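Local structure of PAN2-PAN3 deadenylation complex catalytic subunit pan2 (Neurospora crassa, 4CZW) at residues A[79-84]-A[106-111]; A[101-106]-A[557-562]; A[85-90]-A[532-537]. The protein forms the catalytic subunit of the PAN2-PAN3 complex, which probably shortens the poly(A) tails of mRNAs exonucleolytically to release 5'-AMP. All coordinates share one frame; numbering follows the deposited sequence.

Interaction 1 of 3, residues A[79-84]-A[106-111]. With ZN (zinc ion), chain B.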
loop_
_atom_site.group_PDB
_atom_site.type_symbol
_atom_site.label_atom_id
_atom_site.label_comp_id
_atom_site.label_asym_id
_atom_site.label_seq_id
_atom_site.Cartn_x
_atom_site.Cartn_y
_atom_site.Cartn_z
ATOM N N PRO A 79 3.718 14.907 -2.305
ATOM C CA PRO A 79 3.233 13.573 -1.923
ATOM C C PRO A 79 1.717 13.402 -2.025
ATOM O O PRO A 79 0.964 14.364 -1.882
ATOM C CB PRO A 79 3.687 13.447 -0.467
ATOM C CG PRO A 79 3.692 14.844 0.031
ATOM C CD PRO A 79 4.150 15.685 -1.130
ATOM N N CYS A 80 1.294 12.166 -2.276
ATOM C CA CYS A 80 -0.116 11.813 -2.375
ATOM C C CYS A 80 -0.306 10.381 -1.890
ATOM O O CYS A 80 -0.080 9.430 -2.639
ATOM C CB CYS A 80 -0.611 11.967 -3.814
ATOM S SG CYS A 80 -2.341 11.531 -4.082
ATOM N N LEU A 81 -0.718 10.239 -0.634
ATOM C CA LEU A 81 -0.763 8.938 0.028
ATOM C C LEU A 81 -1.739 7.956 -0.617
ATOM O O LEU A 81 -1.529 6.745 -0.561
ATOM C CB LEU A 81 -1.115 9.116 1.506
ATOM C CG LEU A 81 -0.101 9.912 2.330
ATOM C CD1 LEU A 81 -0.529 9.994 3.786
ATOM C CD2 LEU A 81 1.288 9.301 2.207
ATOM N N LEU A 82 -2.802 8.473 -1.224
ATOM C CA LEU A 82 -3.784 7.611 -1.872
ATOM C C LEU A 82 -3.198 6.972 -3.127
ATOM O O LEU A 82 -3.451 5.802 -3.415
ATOM C CB LEU A 82 -5.053 8.390 -2.214
ATOM C CG LEU A 82 -6.205 7.542 -2.759
ATOM C CD1 LEU A 82 -6.496 6.380 -1.825
ATOM C CD2 LEU A 82 -7.447 8.391 -2.959
ATOM N N CYS A 83 -2.415 7.748 -3.872
ATOM C CA CYS A 83 -1.700 7.219 -5.029
ATOM C C CYS A 83 -0.697 6.163 -4.591
ATOM O O CYS A 83 -0.607 5.089 -5.188
ATOM C CB CYS A 83 -0.987 8.340 -5.788
ATOM S SG CYS A 83 -2.007 9.190 -7.010
ATOM N N GLU A 84 0.053 6.479 -3.540
ATOM C CA GLU A 84 1.027 5.553 -2.981
ATOM C C GLU A 84 0.338 4.293 -2.465
ATOM O O GLU A 84 0.895 3.199 -2.542
ATOM C CB GLU A 84 1.823 6.223 -1.860
ATOM C CG GLU A 84 2.569 7.479 -2.293
ATOM C CD GLU A 84 3.701 7.185 -3.259
ATOM O OE1 GLU A 84 4.228 6.053 -3.236
ATOM O OE2 GLU A 84 4.065 8.088 -4.043
ATOM N N LEU A 106 6.147 5.099 2.588
ATOM C CA LEU A 106 6.509 5.508 3.940
ATOM C C LEU A 106 7.403 6.737 3.880
ATOM O O LEU A 106 7.463 7.528 4.821
ATOM C CB LEU A 106 7.207 4.369 4.683
ATOM C CG LEU A 106 6.371 3.108 4.912
ATOM C CD1 LEU A 106 7.196 2.031 5.600
ATOM C CD2 LEU A 106 5.120 3.429 5.714
ATOM N N ARG A 107 8.098 6.884 2.758
ATOM C CA ARG A 107 8.939 8.045 2.515
ATOM C C ARG A 107 8.069 9.256 2.196
ATOM O O ARG A 107 8.352 10.370 2.634
ATOM C CB ARG A 107 9.917 7.761 1.374
ATOM C CG ARG A 107 10.938 8.853 1.121
ATOM C CD ARG A 107 11.965 8.394 0.097
ATOM N NE ARG A 107 12.781 7.291 0.599
ATOM C CZ ARG A 107 13.435 6.431 -0.174
ATOM N NH1 ARG A 107 13.364 6.535 -1.494
ATOM N NH2 ARG A 107 14.156 5.460 0.371
ATOM N N ALA A 108 7.001 9.022 1.439
ATOM C CA ALA A 108 6.058 10.077 1.085
ATOM C C ALA A 108 5.250 10.521 2.300
ATOM O O ALA A 108 4.871 11.687 2.412
ATOM C CB ALA A 108 5.131 9.608 -0.025
ATOM N N LEU A 109 4.985 9.580 3.203
ATOM C CA LEU A 109 4.297 9.879 4.454
ATOM C C LEU A 109 5.092 10.890 5.269
ATOM O O LEU A 109 4.529 11.783 5.901
ATOM C CB LEU A 109 4.079 8.603 5.268
ATOM C CG LEU A 109 3.470 8.770 6.663
ATOM C CD1 LEU A 109 1.998 9.142 6.573
ATOM C CD2 LEU A 109 3.660 7.510 7.494
ATOM N N ASN A 110 6.412 10.739 5.236
ATOM C CA ASN A 110 7.317 11.615 5.967
ATOM C C ASN A 110 7.287 13.048 5.437
ATOM O O ASN A 110 7.700 13.981 6.126
ATOM C CB ASN A 110 8.742 11.060 5.903
ATOM C CG ASN A 110 9.693 11.774 6.843
ATOM O OD1 ASN A 110 9.289 12.272 7.893
ATOM N ND2 ASN A 110 10.965 11.828 6.466
ATOM N N HIS A 111 6.795 13.215 4.214
ATOM C CA HIS A 111 6.731 14.531 3.587
ATOM C C HIS A 111 5.303 15.069 3.538
ATOM O O HIS A 111 5.072 16.195 3.099
ATOM C CB HIS A 111 7.315 14.479 2.173
ATOM C CG HIS A 111 8.762 14.097 2.130
ATOM N ND1 HIS A 111 9.757 14.888 2.663
ATOM C CD2 HIS A 111 9.383 13.012 1.610
ATOM C CE1 HIS A 111 10.927 14.304 2.478
ATOM N NE2 HIS A 111 10.728 13.164 1.842
HETATM ZN ZN ZN B . -3.171 11.001 -6.156
#

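Interaction 2 of 3, residues A[101-106]-A[557-562]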
loop_
_atom_site.group_PDB
_atom_site.type_symbol
_atom_site.label_atom_id
_atom_site.label_comp_id
_atom_site.label_asym_id
_atom_site.label_seq_id
_atom_site.Cartn_x
_atom_site.Cartn_y
_atom_site.Cartn_z
ATOM N N HIS A 101 7.680 -4.430 -0.376
ATOM C CA HIS A 101 8.046 -3.387 0.576
ATOM C C HIS A 101 7.438 -2.051 0.164
ATOM O O HIS A 101 7.273 -1.772 -1.023
ATOM C CB HIS A 101 9.569 -3.273 0.707
ATOM C CG HIS A 101 10.251 -2.748 -0.518
ATOM N ND1 HIS A 101 10.637 -1.431 -0.646
ATOM C CD2 HIS A 101 10.627 -3.365 -1.663
ATOM C CE1 HIS A 101 11.217 -1.258 -1.821
ATOM N NE2 HIS A 101 11.224 -2.415 -2.457
ATOM N N ALA A 102 7.098 -1.233 1.155
ATOM C CA ALA A 102 6.425 0.036 0.904
ATOM C C ALA A 102 7.332 1.224 1.207
ATOM O O ALA A 102 6.939 2.145 1.920
ATOM C CB ALA A 102 5.147 0.124 1.726
ATOM N N THR A 103 8.540 1.197 0.654
ATOM C CA THR A 103 9.527 2.245 0.897
ATOM C C THR A 103 9.055 3.615 0.413
ATOM O O THR A 103 9.086 4.588 1.166
ATOM C CB THR A 103 10.870 1.914 0.219
ATOM O OG1 THR A 103 11.420 0.724 0.796
ATOM C CG2 THR A 103 11.854 3.056 0.399
ATOM N N ASN A 104 8.620 3.681 -0.842
ATOM C CA ASN A 104 8.172 4.938 -1.438
ATOM C C ASN A 104 7.009 5.574 -0.683
ATOM O O ASN A 104 6.921 6.798 -0.578
ATOM C CB ASN A 104 7.766 4.722 -2.898
ATOM C CG ASN A 104 8.940 4.363 -3.788
ATOM O OD1 ASN A 104 10.094 4.407 -3.364
ATOM N ND2 ASN A 104 8.648 4.019 -5.038
HETATM N N MSE A 105 6.121 4.738 -0.158
HETATM C CA MSE A 105 4.910 5.217 0.494
HETATM C C MSE A 105 5.187 5.720 1.910
HETATM O O MSE A 105 4.544 6.662 2.375
HETATM C CB MSE A 105 3.852 4.108 0.512
HETATM C CG MSE A 105 3.569 3.501 1.877
HETATM SE SE MSE A 105 1.922 4.190 2.639
HETATM C CE MSE A 105 0.746 3.773 1.150
ATOM N N LEU A 106 6.147 5.099 2.588
ATOM C CA LEU A 106 6.509 5.508 3.940
ATOM C C LEU A 106 7.403 6.737 3.880
ATOM O O LEU A 106 7.463 7.528 4.821
ATOM C CB LEU A 106 7.207 4.369 4.683
ATOM C CG LEU A 106 6.371 3.108 4.912
ATOM C CD1 LEU A 106 7.196 2.031 5.600
ATOM C CD2 LEU A 106 5.120 3.429 5.714
ATOM N N VAL A 557 14.664 -0.986 -5.955
ATOM C CA VAL A 557 14.917 0.395 -5.560
ATOM C C VAL A 557 13.852 1.321 -6.145
ATOM O O VAL A 557 13.472 2.316 -5.527
ATOM C CB VAL A 557 16.322 0.852 -5.998
ATOM C CG1 VAL A 557 16.601 2.268 -5.522
ATOM C CG2 VAL A 557 17.369 -0.105 -5.454
ATOM N N ILE A 558 13.361 0.979 -7.334
ATOM C CA ILE A 558 12.224 1.676 -7.926
ATOM C C ILE A 558 10.986 1.446 -7.057
ATOM O O ILE A 558 10.072 2.274 -7.022
ATOM C CB ILE A 558 11.964 1.203 -9.382
ATOM C CG1 ILE A 558 13.115 1.625 -10.297
ATOM C CG2 ILE A 558 10.658 1.762 -9.929
ATOM C CD1 ILE A 558 12.957 1.160 -11.728
ATOM N N ASN A 559 10.993 0.324 -6.337
ATOM C CA ASN A 559 9.883 -0.108 -5.486
ATOM C C ASN A 559 8.648 -0.411 -6.328
ATOM O O ASN A 559 7.613 0.242 -6.198
ATOM C CB ASN A 559 9.563 0.943 -4.417
ATOM C CG ASN A 559 8.766 0.379 -3.254
ATOM O OD1 ASN A 559 8.527 1.068 -2.263
ATOM N ND2 ASN A 559 8.364 -0.883 -3.361
ATOM N N ILE A 560 8.773 -1.414 -7.191
ATOM C CA ILE A 560 7.686 -1.817 -8.071
ATOM C C ILE A 560 7.743 -3.325 -8.312
ATOM O O ILE A 560 8.792 -3.950 -8.142
ATOM C CB ILE A 560 7.746 -1.061 -9.418
ATOM C CG1 ILE A 560 6.381 -1.067 -10.110
ATOM C CG2 ILE A 560 8.830 -1.640 -10.318
ATOM C CD1 ILE A 560 6.341 -0.250 -11.379
ATOM N N GLN A 561 6.608 -3.907 -8.685
ATOM C CA GLN A 561 6.534 -5.332 -8.988
ATOM C C GLN A 561 6.105 -5.551 -10.434
ATOM O O GLN A 561 5.057 -5.065 -10.859
ATOM C CB GLN A 561 5.567 -6.038 -8.035
ATOM C CG GLN A 561 6.044 -6.108 -6.591
ATOM C CD GLN A 561 7.095 -7.180 -6.371
ATOM O OE1 GLN A 561 7.247 -8.095 -7.180
ATOM N NE2 GLN A 561 7.826 -7.072 -5.268
ATOM N N VAL A 562 6.922 -6.279 -11.187
ATOM C CA VAL A 562 6.624 -6.563 -12.585
ATOM C C VAL A 562 6.500 -8.065 -12.815
ATOM O O VAL A 562 7.406 -8.824 -12.468
ATOM C CB VAL A 562 7.706 -5.990 -13.523
ATOM C CG1 VAL A 562 7.283 -6.142 -14.975
ATOM C CG2 VAL A 562 7.976 -4.529 -13.195
HETATM O O HOH W 1 7.627 -4.503 -3.464
HETATM O O HOH W 2 5.548 1.855 -1.624
#

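Interaction 3 of 3, residues A[85-90]-A[532-537]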
loop_
_atom_site.group_PDB
_atom_site.type_symbol
_atom_site.label_atom_id
_atom_site.label_comp_id
_atom_site.label_asym_id
_atom_site.label_seq_id
_atom_site.Cartn_x
_atom_site.Cartn_y
_atom_site.Cartn_z
ATOM N N LEU A 85 -0.874 4.454 -1.941
ATOM C CA LEU A 85 -1.668 3.317 -1.487
ATOM C C LEU A 85 -2.021 2.406 -2.654
ATOM O O LEU A 85 -2.004 1.182 -2.524
ATOM C CB LEU A 85 -2.943 3.788 -0.784
ATOM C CG LEU A 85 -2.899 3.874 0.743
ATOM C CD1 LEU A 85 -4.210 4.414 1.285
ATOM C CD2 LEU A 85 -2.599 2.512 1.344
ATOM N N GLY A 86 -2.341 3.010 -3.793
ATOM C CA GLY A 86 -2.655 2.257 -4.992
ATOM C C GLY A 86 -1.456 1.472 -5.484
ATOM O O GLY A 86 -1.593 0.338 -5.946
ATOM N N TYR A 87 -0.276 2.076 -5.379
ATOM C CA TYR A 87 0.963 1.432 -5.802
ATOM C C TYR A 87 1.258 0.204 -4.948
ATOM O O TYR A 87 1.599 -0.858 -5.469
ATOM C CB TYR A 87 2.137 2.412 -5.726
ATOM C CG TYR A 87 1.957 3.669 -6.551
ATOM C CD1 TYR A 87 1.153 3.675 -7.684
ATOM C CD2 TYR A 87 2.596 4.850 -6.195
ATOM C CE1 TYR A 87 0.989 4.823 -8.437
ATOM C CE2 TYR A 87 2.437 6.001 -6.943
ATOM C CZ TYR A 87 1.633 5.982 -8.061
ATOM O OH TYR A 87 1.474 7.129 -8.807
ATOM N N VAL A 88 1.123 0.357 -3.635
ATOM C CA VAL A 88 1.370 -0.734 -2.700
ATOM C C VAL A 88 0.356 -1.858 -2.887
ATOM O O VAL A 88 0.717 -3.035 -2.902
ATOM C CB VAL A 88 1.329 -0.245 -1.238
ATOM C CG1 VAL A 88 1.502 -1.412 -0.278
ATOM C CG2 VAL A 88 2.405 0.802 -1.003
ATOM N N PHE A 89 -0.912 -1.487 -3.038
ATOM C CA PHE A 89 -1.975 -2.462 -3.264
ATOM C C PHE A 89 -1.751 -3.215 -4.568
ATOM O O PHE A 89 -2.019 -4.413 -4.660
ATOM C CB PHE A 89 -3.344 -1.779 -3.286
ATOM C CG PHE A 89 -3.782 -1.247 -1.950
ATOM C CD1 PHE A 89 -3.121 -1.611 -0.789
ATOM C CD2 PHE A 89 -4.862 -0.386 -1.858
ATOM C CE1 PHE A 89 -3.525 -1.123 0.438
ATOM C CE2 PHE A 89 -5.273 0.105 -0.634
ATOM C CZ PHE A 89 -4.604 -0.265 0.516
ATOM N N ASP A 90 -1.255 -2.500 -5.571
ATOM C CA ASP A 90 -0.979 -3.089 -6.874
ATOM C C ASP A 90 0.155 -4.103 -6.775
ATOM O O ASP A 90 0.120 -5.149 -7.417
ATOM C CB ASP A 90 -0.631 -1.998 -7.889
ATOM C CG ASP A 90 -0.730 -2.482 -9.320
ATOM O OD1 ASP A 90 -1.503 -3.429 -9.574
ATOM O OD2 ASP A 90 -0.040 -1.909 -10.190
ATOM N N ALA A 532 8.001 10.414 -11.871
ATOM C CA ALA A 532 8.745 9.444 -12.665
ATOM C C ALA A 532 8.216 8.033 -12.438
ATOM O O ALA A 532 8.140 7.233 -13.370
ATOM C CB ALA A 532 10.223 9.515 -12.334
ATOM N N TYR A 533 7.853 7.737 -11.194
ATOM C CA TYR A 533 7.306 6.431 -10.845
ATOM C C TYR A 533 5.986 6.189 -11.564
ATOM O O TYR A 533 5.692 5.069 -11.985
ATOM C CB TYR A 533 7.108 6.316 -9.329
ATOM C CG TYR A 533 6.652 4.948 -8.867
ATOM C CD1 TYR A 533 5.302 4.613 -8.847
ATOM C CD2 TYR A 533 7.569 3.996 -8.445
ATOM C CE1 TYR A 533 4.883 3.364 -8.427
ATOM C CE2 TYR A 533 7.158 2.746 -8.022
ATOM C CZ TYR A 533 5.815 2.437 -8.014
ATOM O OH TYR A 533 5.403 1.193 -7.593
ATOM N N LYS A 534 5.193 7.249 -11.696
ATOM C CA LYS A 534 3.882 7.166 -12.328
ATOM C C LYS A 534 3.995 6.664 -13.763
ATOM O O LYS A 534 3.167 5.877 -14.219
ATOM C CB LYS A 534 3.190 8.530 -12.299
ATOM C CG LYS A 534 1.738 8.508 -12.741
ATOM C CD LYS A 534 1.138 9.904 -12.712
ATOM C CE LYS A 534 -0.327 9.893 -13.113
ATOM N NZ LYS A 534 -1.167 9.148 -12.135
ATOM N N LYS A 535 5.029 7.118 -14.464
ATOM C CA LYS A 535 5.278 6.689 -15.835
ATOM C C LYS A 535 5.534 5.189 -15.897
ATOM O O LYS A 535 4.924 4.476 -16.693
ATOM C CB LYS A 535 6.468 7.446 -16.430
ATOM C CG LYS A 535 6.301 8.955 -16.448
ATOM C CD LYS A 535 7.536 9.632 -17.013
ATOM C CE LYS A 535 7.392 11.145 -16.998
ATOM N NZ LYS A 535 8.612 11.820 -17.518
ATOM N N LEU A 536 6.438 4.716 -15.046
ATOM C CA LEU A 536 6.795 3.304 -15.007
ATOM C C LEU A 536 5.610 2.443 -14.583
ATOM O O LEU A 536 5.407 1.351 -15.112
ATOM C CB LEU A 536 7.975 3.079 -14.059
ATOM C CG LEU A 536 9.235 3.893 -14.359
ATOM C CD1 LEU A 536 10.353 3.532 -13.394
ATOM C CD2 LEU A 536 9.674 3.685 -15.799
ATOM N N TRP A 537 4.827 2.945 -13.632
ATOM C CA TRP A 537 3.663 2.220 -13.133
ATOM C C TRP A 537 2.608 2.056 -14.222
ATOM O O TRP A 537 1.975 1.006 -14.331
ATOM C CB TRP A 537 3.062 2.935 -11.921
ATOM C CG TRP A 537 1.906 2.200 -11.312
ATOM C CD1 TRP A 537 1.968 1.113 -10.489
ATOM C CD2 TRP A 537 0.513 2.498 -11.478
ATOM N NE1 TRP A 537 0.702 0.715 -10.133
ATOM C CE2 TRP A 537 -0.208 1.548 -10.726
ATOM C CE3 TRP A 537 -0.193 3.474 -12.188
ATOM C CZ2 TRP A 537 -1.600 1.547 -10.665
ATOM C CZ3 TRP A 537 -1.575 3.471 -12.125
ATOM C CH2 TRP A 537 -2.264 2.513 -11.369
HETATM O O HOH W 3 -0.791 7.483 -9.825
HETATM O O HOH W 4 3.432 -0.309 -7.842
#

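Interaction 1 of 3, residues A[79-84]-A[106-111]
The puckered pyrrolidine ring of Pro79, which follows a cis peptide bond, turns CB and CG to the backbone of Ala108 and His111. Pro79 CB rests 3.6 Å from Ala108 O, and Pro79 CG lies as far, 3.6 Å, from His111 O. The one planar ring of the contact, the His111 imidazole, leads away from the proline and hydrogen-bonds through NE2 to Glu500. Beyond the proline the contact is aliphatic. Ala108 CB touches two partners, 4.1 Å from Pro79 CB and 4.0 Å from Glu84 CG. Leu81 has CG anti to its carbonyl carbon (chi1 -63°), a torsion that carries the branched end over to Leu109: Leu81 CD2 lies 3.8 Å from Leu109 CA, while Leu81 CD1 and Leu109 CD1 meet at 3.9 Å as the two side chains cross obliquely. Leu141 and Phe140 of helix 130-149 add further cover to this leucine pair. Cys80, the N-cap residue of helix 81-94, and Cys83, in its first turn, point their sulfurs elsewhere and bind zinc together with His70 and Cys75. The contact thus joins helix 103-109 to the start of the helix that carries two of the four zinc ligands in the pseudo-ubiquitin-hydrolase domain, a CxxC pair at a helix N terminus.

Interaction 2 of 3, residues A[101-106]-A[557-562]
A Schellman motif at the end of helix 551-558 in the exonuclease domain presents Asn559, its C-prime residue with positive phi, to the N-terminal turn of helix 103-109 in the pseudo-ubiquitin-hydrolase domain. The same exonuclease helix carries Asp554, a probable ligand of the catalytic metals. With CG opposite the backbone N (chi1 -161°), Asn559 extends its carboxamide across the domain boundary. There both of its polar atoms are used. Asn559 ND2 donates to His101 O at 2.7 Å, and that acceptor lies close to the amide plane; Asn559 OD1 takes the backbone N-H of Asn104 at 3.0 Å, in the carbonyl plane and nearly straight (173°). The amide also lies flat on the His101 imidazole, planes 6° apart, with Asn559 ND2 3.2 Å above the ring and displaced toward its rim. Replacing Asn559 by an alanine removes the carboxamide and would probably leave His101 O and Asn104 N without these partners and the imidazole without its stacked neighbour. Two waters help to bridge the domains, one joining His101 N to Gln561 NE2, the other Met105 N to Asn559 OD1. Asn104, sliding past Asn559 in the opposite direction, donates ND2 to Ile558 O in a hydrogen bond of 3.0 Å, the donor tilted from the carbonyl plane.

Interaction 3 of 3, residues A[85-90]-A[532-537]
Tyr87 lies at the centre of an aromatic cluster with Tyr533 and Trp537, and the three rings are set at distinctly different attitudes. Tyr533 places CE1 over one face of the Tyr87 ring, 3.5 Å from Tyr87 CG; the planes are inclined at 48°, and the side chains run past each other in opposite directions. Against Trp537 the tyrosine uses its edge, in an edge-to-face pair: Tyr87 CE1 approaches the indole from above one face, 3.9 Å from Trp537 CD2, with the Tyr87 centroid 4.8 Å from that of the five-membered ring. Both partners stand one turn apart on helix 529-541 with CG anti to the backbone N (chi1 -175° in Tyr533), which projects both rings toward helix 81-94, where each meets Tyr87.

Polar groups border the cluster. Trp537 NE1 makes a weak hydrogen bond of 2.7 Å to Asp90 OD2, the carboxylate standing steeply to the indole plane. Asp90 OD1 accepts a hydrogen bond from Gln93 NE2, and Asp90 OD2 a weak one from Asn541 ND2. At the far end of the tyrosine, one water links Tyr87 OH to Lys534 NZ, whose chain bends only at its last torsion and which also hydrogen-bonds to Thr73 O in the stretch leading to zinc ligand Cys75. A second water donates to both Tyr87 O and Tyr533 OH, and that hydroxyl further hydrogen-bonds to Asn559 O.

The long aromatic side chains bridge well-separated helices: the axes of the two short helical segments approach no closer than 12.2 Å and are inclined by 37°, running roughly in the same direction. Helix 81-94 packs on its other sides against helices 51-58 and 103-109 of the pseudo-ubiquitin-hydrolase domain, whereas helix 529-541 lies on strand 490-496 of the exonuclease sheet.

From the N terminus, the chain passes through 79-84 and 85-90, into and along helix 81-94, then through 101-106 and 106-111, which lie on and around helix 103-109. Interaction 1 closes the short loop between these helices, within the pseudo-ubiquitin-hydrolase domain. Interactions 3 and 2 close loops of more than 440 residues, returning the chain from 532-537 and 557-562 of the exonuclease domain to the same helix pair. No contact nests in another: the segments of every pair alternate, and all three cross. Leu106 is common to interactions 1 and 2. Met105 CE touches Glu84 and Leu85, so the two helices that meet the exonuclease domain also pack on each other, and the Tyr533 OH to Asn559 O bond couples interactions 2 and 3.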